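Local coordinates for predicted ATPase of the ABC class (Vibrio vulnificus, PDB 5D6A), which probably binds and hydrolyses ATP as an ABC-class ATPase, and is captured here with the non-hydrolysable ATP analogue AMP-PNP, at residues G122-D127 with Y283-G288; V191-A196 with R291-T296. All blocks are in the same frame, centred on the assembly; numbering follows the deposited sequence.

Contact 1 (G122-D127 with Y283-G288); sequences GQTVLD and YNHIPG. Unlike the reference sequence in segment 283-288: Gly288 (reference Ser).
A short two-stranded antiparallel sheet, built around Thr124-Val125 and Asn284-His285, joins two distant parts of the chain. Two direct backbone hydrogen bonds and a water link the segments. The amide of Ile286 donates to Gln123 O (3.0 Å, 161° at the hydrogen), and the amide of Val125 donates to Asn284 O (2.9 Å), approaching from above the carbonyl plane. Between them Thr124 and His285 form a non-hydrogen-bonded pair whose side chains leave the backbone in diverging directions, yet the threonine methyl still reaches the imidazole. Beyond them the water takes over, donating to Val125 O and accepting from Asn284 N. It also lies in the plane of the Tyr283 ring, at its edge.

The seam ties the ABC-ATPase N-terminal region, which contributes 122-127, to the P-loop domain, where 283-288 comes soon after helix 271-280 and the probable Walker A loop at that helix's start. Side chains fill in around the backbone bonds. The methyl CG2 of Thr124 rests obliquely against the imidazole of His285, 3.5 Å from NE2, while Gln123 O lies near the plane of that ring, 3.3 Å from His285 CD2. Thr124 OG1 is held between backbone N and carbonyl carbon (chi1 57°), a rotation that leaves the methyl to meet the ring and lets the hydroxyl bond His121 O. Ile286 reaches two neighbours with separate branches: CG2 packs on Val125 CG2 at 3.8 Å, and CD1 meets the Gln123 amide obliquely, 3.8 Å from NE2. That amide nitrogen is anchored on Asp289. At the other end Leu126 CD2 leans on the Tyr283 ring, with CD1 of the tyrosine its nearest atom. Helix 92-109 covers Val125 and Ile286 through Asp100 and Arg104.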
loop_
_atom_site.group_PDB
_atom_site.type_symbol
_atom_site.label_atom_id
_atom_site.label_comp_id
_atom_site.label_asym_id
_atom_site.label_seq_id
_atom_site.Cartn_x
_atom_site.Cartn_y
_atom_site.Cartn_z
ATOM N N GLY A 122 3.253 8.028 -18.015
ATOM C CA GLY A 122 2.473 9.148 -17.500
ATOM C C GLY A 122 3.103 10.517 -17.657
ATOM O O GLY A 122 3.443 10.935 -18.768
ATOM N N GLN A 123 3.273 11.206 -16.532
ATOM C CA GLN A 123 3.813 12.566 -16.517
ATOM C C GLN A 123 5.337 12.663 -16.574
ATOM O O GLN A 123 5.875 13.768 -16.657
ATOM C CB GLN A 123 3.314 13.297 -15.266
ATOM C CG GLN A 123 1.805 13.363 -15.174
ATOM C CD GLN A 123 1.193 14.136 -16.318
ATOM O OE1 GLN A 123 0.437 13.584 -17.115
ATOM N NE2 GLN A 123 1.549 15.409 -16.433
ATOM N N THR A 124 6.030 11.530 -16.537
ATOM C CA THR A 124 7.494 11.540 -16.553
ATOM C C THR A 124 8.101 11.083 -17.874
ATOM O O THR A 124 7.440 10.459 -18.701
ATOM C CB THR A 124 8.078 10.646 -15.436
ATOM O OG1 THR A 124 7.586 9.309 -15.584
ATOM C CG2 THR A 124 7.699 11.177 -14.061
ATOM N N VAL A 125 9.374 11.419 -18.048
ATOM C CA VAL A 125 10.148 11.036 -19.214
ATOM C C VAL A 125 11.285 10.171 -18.688
ATOM O O VAL A 125 12.233 10.676 -18.086
ATOM C CB VAL A 125 10.719 12.265 -19.939
ATOM C CG1 VAL A 125 11.561 11.836 -21.136
ATOM C CG2 VAL A 125 9.589 13.193 -20.366
ATOM N N LEU A 126 11.183 8.865 -18.906
ATOM C CA LEU A 126 12.177 7.930 -18.404
ATOM C C LEU A 126 13.007 7.311 -19.514
ATOM O O LEU A 126 12.618 7.325 -20.680
ATOM C CB LEU A 126 11.479 6.814 -17.622
ATOM C CG LEU A 126 10.602 7.244 -16.442
ATOM C CD1 LEU A 126 9.878 6.043 -15.856
ATOM C CD2 LEU A 126 11.420 7.950 -15.371
ATOM N N ASP A 127 14.162 6.776 -19.135
ATOM C CA ASP A 127 15.044 6.086 -20.062
ATOM C C ASP A 127 14.431 4.696 -20.181
ATOM O O ASP A 127 14.754 3.798 -19.413
ATOM C CB ASP A 127 16.472 6.053 -19.506
ATOM C CG ASP A 127 17.475 5.454 -20.471
ATOM O OD1 ASP A 127 17.065 4.820 -21.464
ATOM O OD2 ASP A 127 18.687 5.610 -20.224
ATOM N N TYR A 283 13.158 12.909 -11.409
ATOM C CA TYR A 283 12.845 12.506 -12.773
ATOM C C TYR A 283 12.486 13.745 -13.573
ATOM O O TYR A 283 12.147 14.783 -13.005
ATOM C CB TYR A 283 11.633 11.573 -12.827
ATOM C CG TYR A 283 11.725 10.318 -12.000
ATOM C CD1 TYR A 283 12.558 9.271 -12.378
ATOM C CD2 TYR A 283 10.933 10.151 -10.875
ATOM C CE1 TYR A 283 12.625 8.108 -11.632
ATOM C CE2 TYR A 283 10.991 8.993 -10.125
ATOM C CZ TYR A 283 11.836 7.974 -10.507
ATOM O OH TYR A 283 11.895 6.819 -9.765
ATOM N N ASN A 284 12.545 13.624 -14.893
ATOM C CA ASN A 284 12.171 14.706 -15.788
ATOM C C ASN A 284 10.680 14.580 -16.074
ATOM O O ASN A 284 10.161 13.468 -16.171
ATOM C CB ASN A 284 12.953 14.612 -17.098
ATOM C CG ASN A 284 14.455 14.702 -16.897
ATOM O OD1 ASN A 284 14.938 15.383 -15.991
ATOM N ND2 ASN A 284 15.202 14.021 -17.753
ATOM N N HIS A 285 9.992 15.711 -16.199
ATOM C CA HIS A 285 8.558 15.701 -16.492
ATOM C C HIS A 285 8.240 16.316 -17.850
ATOM O O HIS A 285 9.025 17.098 -18.395
ATOM C CB HIS A 285 7.767 16.395 -15.383
ATOM C CG HIS A 285 7.723 15.617 -14.104
ATOM N ND1 HIS A 285 8.662 15.769 -13.105
ATOM C CD2 HIS A 285 6.862 14.666 -13.670
ATOM C CE1 HIS A 285 8.374 14.952 -12.109
ATOM N NE2 HIS A 285 7.288 14.271 -12.426
ATOM N N ILE A 286 7.078 15.947 -18.384
ATOM C CA ILE A 286 6.632 16.425 -19.692
ATOM C C ILE A 286 6.192 17.884 -19.637
ATOM O O ILE A 286 5.922 18.408 -18.557
ATOM C CB ILE A 286 5.462 15.579 -20.242
ATOM C CG1 ILE A 286 4.198 15.758 -19.384
ATOM C CG2 ILE A 286 5.868 14.112 -20.340
ATOM C CD1 ILE A 286 3.008 14.959 -19.866
ATOM N N PRO A 287 6.126 18.549 -20.806
ATOM C CA PRO A 287 5.679 19.939 -20.836
ATOM C C PRO A 287 4.238 20.086 -20.354
ATOM O O PRO A 287 3.425 19.179 -20.543
ATOM C CB PRO A 287 5.784 20.313 -22.321
ATOM C CG PRO A 287 6.766 19.356 -22.896
ATOM C CD PRO A 287 6.578 18.086 -22.132
ATOM N N GLY A 288 3.940 21.217 -19.724
ATOM C CA GLY A 288 2.601 21.493 -19.209
ATOM C C GLY A 288 2.282 20.775 -17.909
ATOM O O GLY A 288 1.237 21.020 -17.301
HETATM O O HOH W 1 13.675 11.103 -15.744
#

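Contact 2 (V191-A196 with R291-T296); sequences VEDQEA and REYIVT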
loop_
_atom_site.group_PDB
_atom_site.type_symbol
_atom_site.label_atom_id
_atom_site.label_comp_id
_atom_site.label_asym_id
_atom_site.label_seq_id
_atom_site.Cartn_x
_atom_site.Cartn_y
_atom_site.Cartn_z
ATOM N N VAL A 191 13.131 18.646 -22.053
ATOM C CA VAL A 191 13.891 17.582 -21.394
ATOM C C VAL A 191 15.370 17.946 -21.363
ATOM O O VAL A 191 16.045 17.732 -20.357
ATOM C CB VAL A 191 13.702 16.219 -22.088
ATOM C CG1 VAL A 191 14.562 15.154 -21.417
ATOM C CG2 VAL A 191 12.235 15.811 -22.058
ATOM N N GLU A 192 15.866 18.498 -22.469
ATOM C CA GLU A 192 17.264 18.911 -22.556
ATOM C C GLU A 192 17.535 20.004 -21.521
ATOM O O GLU A 192 18.586 20.012 -20.876
ATOM C CB GLU A 192 17.596 19.415 -23.963
ATOM C CG GLU A 192 19.067 19.743 -24.180
ATOM C CD GLU A 192 19.372 20.173 -25.604
ATOM O OE1 GLU A 192 18.483 20.753 -26.261
ATOM O OE2 GLU A 192 20.511 19.949 -26.064
ATOM N N ASP A 193 16.580 20.921 -21.373
ATOM C CA ASP A 193 16.696 21.997 -20.398
ATOM C C ASP A 193 16.732 21.424 -18.985
ATOM O O ASP A 193 17.517 21.872 -18.152
ATOM C CB ASP A 193 15.538 22.994 -20.532
ATOM C CG ASP A 193 15.620 23.835 -21.801
ATOM O OD1 ASP A 193 16.586 23.675 -22.583
ATOM O OD2 ASP A 193 14.716 24.673 -22.008
ATOM N N GLN A 194 15.879 20.436 -18.721
ATOM C CA GLN A 194 15.842 19.789 -17.408
ATOM C C GLN A 194 17.177 19.148 -17.039
ATOM O O GLN A 194 17.634 19.278 -15.903
ATOM C CB GLN A 194 14.716 18.760 -17.343
ATOM C CG GLN A 194 13.359 19.394 -17.111
ATOM C CD GLN A 194 12.213 18.411 -17.221
ATOM O OE1 GLN A 194 11.561 18.086 -16.230
ATOM N NE2 GLN A 194 11.974 17.916 -18.426
ATOM N N GLU A 195 17.802 18.466 -17.994
ATOM C CA GLU A 195 19.095 17.842 -17.740
ATOM C C GLU A 195 20.139 18.926 -17.493
ATOM O O GLU A 195 20.917 18.839 -16.542
ATOM C CB GLU A 195 19.517 16.951 -18.912
ATOM C CG GLU A 195 20.865 16.261 -18.727
ATOM C CD GLU A 195 20.914 15.349 -17.509
ATOM O OE1 GLU A 195 19.842 14.936 -17.012
ATOM O OE2 GLU A 195 22.037 15.032 -17.056
ATOM N N ALA A 196 20.137 19.946 -18.349
ATOM C CA ALA A 196 21.069 21.069 -18.236
ATOM C C ALA A 196 20.947 21.764 -16.881
ATOM O O ALA A 196 21.950 22.110 -16.271
ATOM C CB ALA A 196 20.836 22.065 -19.362
ATOM N N ARG A 291 5.771 20.786 -13.372
ATOM C CA ARG A 291 7.039 20.515 -12.693
ATOM C C ARG A 291 8.219 20.353 -13.659
ATOM O O ARG A 291 9.346 20.119 -13.217
ATOM C CB ARG A 291 6.903 19.236 -11.861
ATOM C CG ARG A 291 5.854 19.314 -10.764
ATOM C CD ARG A 291 5.535 17.942 -10.188
ATOM N NE ARG A 291 4.882 17.087 -11.182
ATOM C CZ ARG A 291 4.435 15.854 -10.954
ATOM N NH1 ARG A 291 4.553 15.295 -9.753
ATOM N NH2 ARG A 291 3.854 15.177 -11.939
ATOM N N GLU A 292 7.975 20.491 -14.964
ATOM C CA GLU A 292 9.046 20.298 -15.959
ATOM C C GLU A 292 10.239 21.262 -15.842
ATOM O O GLU A 292 11.214 21.122 -16.573
ATOM C CB GLU A 292 8.510 20.295 -17.407
ATOM C CG GLU A 292 7.979 21.617 -17.963
ATOM C CD GLU A 292 6.607 22.006 -17.448
ATOM O OE1 GLU A 292 6.151 21.448 -16.425
ATOM O OE2 GLU A 292 5.980 22.882 -18.080
ATOM N N TYR A 293 10.153 22.249 -14.956
ATOM C CA TYR A 293 11.283 23.152 -14.746
ATOM C C TYR A 293 11.724 23.132 -13.287
ATOM O O TYR A 293 12.217 24.127 -12.751
ATOM C CB TYR A 293 10.993 24.563 -15.263
ATOM C CG TYR A 293 11.038 24.635 -16.771
ATOM C CD1 TYR A 293 12.258 24.686 -17.440
ATOM C CD2 TYR A 293 9.871 24.647 -17.530
ATOM C CE1 TYR A 293 12.318 24.745 -18.822
ATOM C CE2 TYR A 293 9.920 24.710 -18.916
ATOM C CZ TYR A 293 11.146 24.757 -19.556
ATOM O OH TYR A 293 11.210 24.821 -20.931
ATOM N N ILE A 294 11.544 21.970 -12.661
ATOM C CA ILE A 294 11.973 21.740 -11.291
ATOM C C ILE A 294 12.965 20.587 -11.352
ATOM O O ILE A 294 12.663 19.540 -11.920
ATOM C CB ILE A 294 10.814 21.343 -10.356
ATOM C CG1 ILE A 294 9.664 22.351 -10.444
ATOM C CG2 ILE A 294 11.313 21.249 -8.920
ATOM C CD1 ILE A 294 8.485 22.014 -9.553
ATOM N N VAL A 295 14.153 20.791 -10.789
ATOM C CA VAL A 295 15.179 19.752 -10.767
ATOM C C VAL A 295 15.681 19.532 -9.344
ATOM O O VAL A 295 15.666 20.446 -8.519
ATOM C CB VAL A 295 16.370 20.086 -11.694
ATOM C CG1 VAL A 295 15.936 20.050 -13.151
ATOM C CG2 VAL A 295 16.979 21.434 -11.335
ATOM N N THR A 296 16.117 18.310 -9.067
ATOM C CA THR A 296 16.619 17.947 -7.754
ATOM C C THR A 296 17.736 16.919 -7.894
ATOM O O THR A 296 17.803 16.183 -8.876
ATOM C CB THR A 296 15.496 17.349 -6.878
ATOM O OG1 THR A 296 14.410 18.278 -6.781
ATOM C CG2 THR A 296 15.998 17.024 -5.482
#
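Gln194, on helix 181-199, reaches with its extended side chain across the backbone of Glu292 and buries about 90 Å² there, the closely packed part of the contact. CG stands anti to its own carbonyl carbon (chi1 -79°) and the chain then runs straight on, which brings OE1 to 3.9 Å from Glu292 CB; the exact spacing at the Glu292 carbonyl is doubtful. The backbone carbonyl of Gln194 takes part too, since Val295 points its side chain at the helix and sets CG1 beside Gln194 O. Val295 belongs to strand 294-296, an edge strand of a four-stranded antiparallel sheet within this chain, where it pairs with Phe209.

The other side is looser. Asp193 OD2 lies in the plane of the Tyr293 ring at its edge, 3.7 Å from OH, with carboxylate and ring turned 45° apart, while Asp193 CB also approaches CE1. Tyr293 is partly exposed and faces a buried Asp193; Glu292 is partly exposed too, but packs on Gln194.

The polar groups that meet here look elsewhere for partners. Asp193 accepts from the backbone amides of Asn247 and Arg248, and Gln194 OE1 probably from the amide of His285. Gln194 OE1 and Glu292 O are both acceptors and cannot bond each other. The helix and the loop leading into strand 294-296 are thus probably held together by van der Waals packing, with their polar groups bonded to third residues.

In the fold
The two contacts lie with their centres 9 Å apart, and their segments alternate along the chain: 122-127, 191-196, 283-288, 291-296. Strand 284-285 is followed directly by strand 294-296, so one short run of chain supplies the second half of both. Contact 1 joins the N-terminal region to the P-loop domain; contact 2 lies within the latter and places helix 181-199 beside the edge of a sheet. They touch one another: Glu292 CB packs on the carbonyls of His285 and Ile286, beside the probable bond from His285 to Gln194. The run 283-296 therefore connects the N-terminal region, the helix and the sheet, with the Arg291 side chain about 11 Å from bound AMP-PNP.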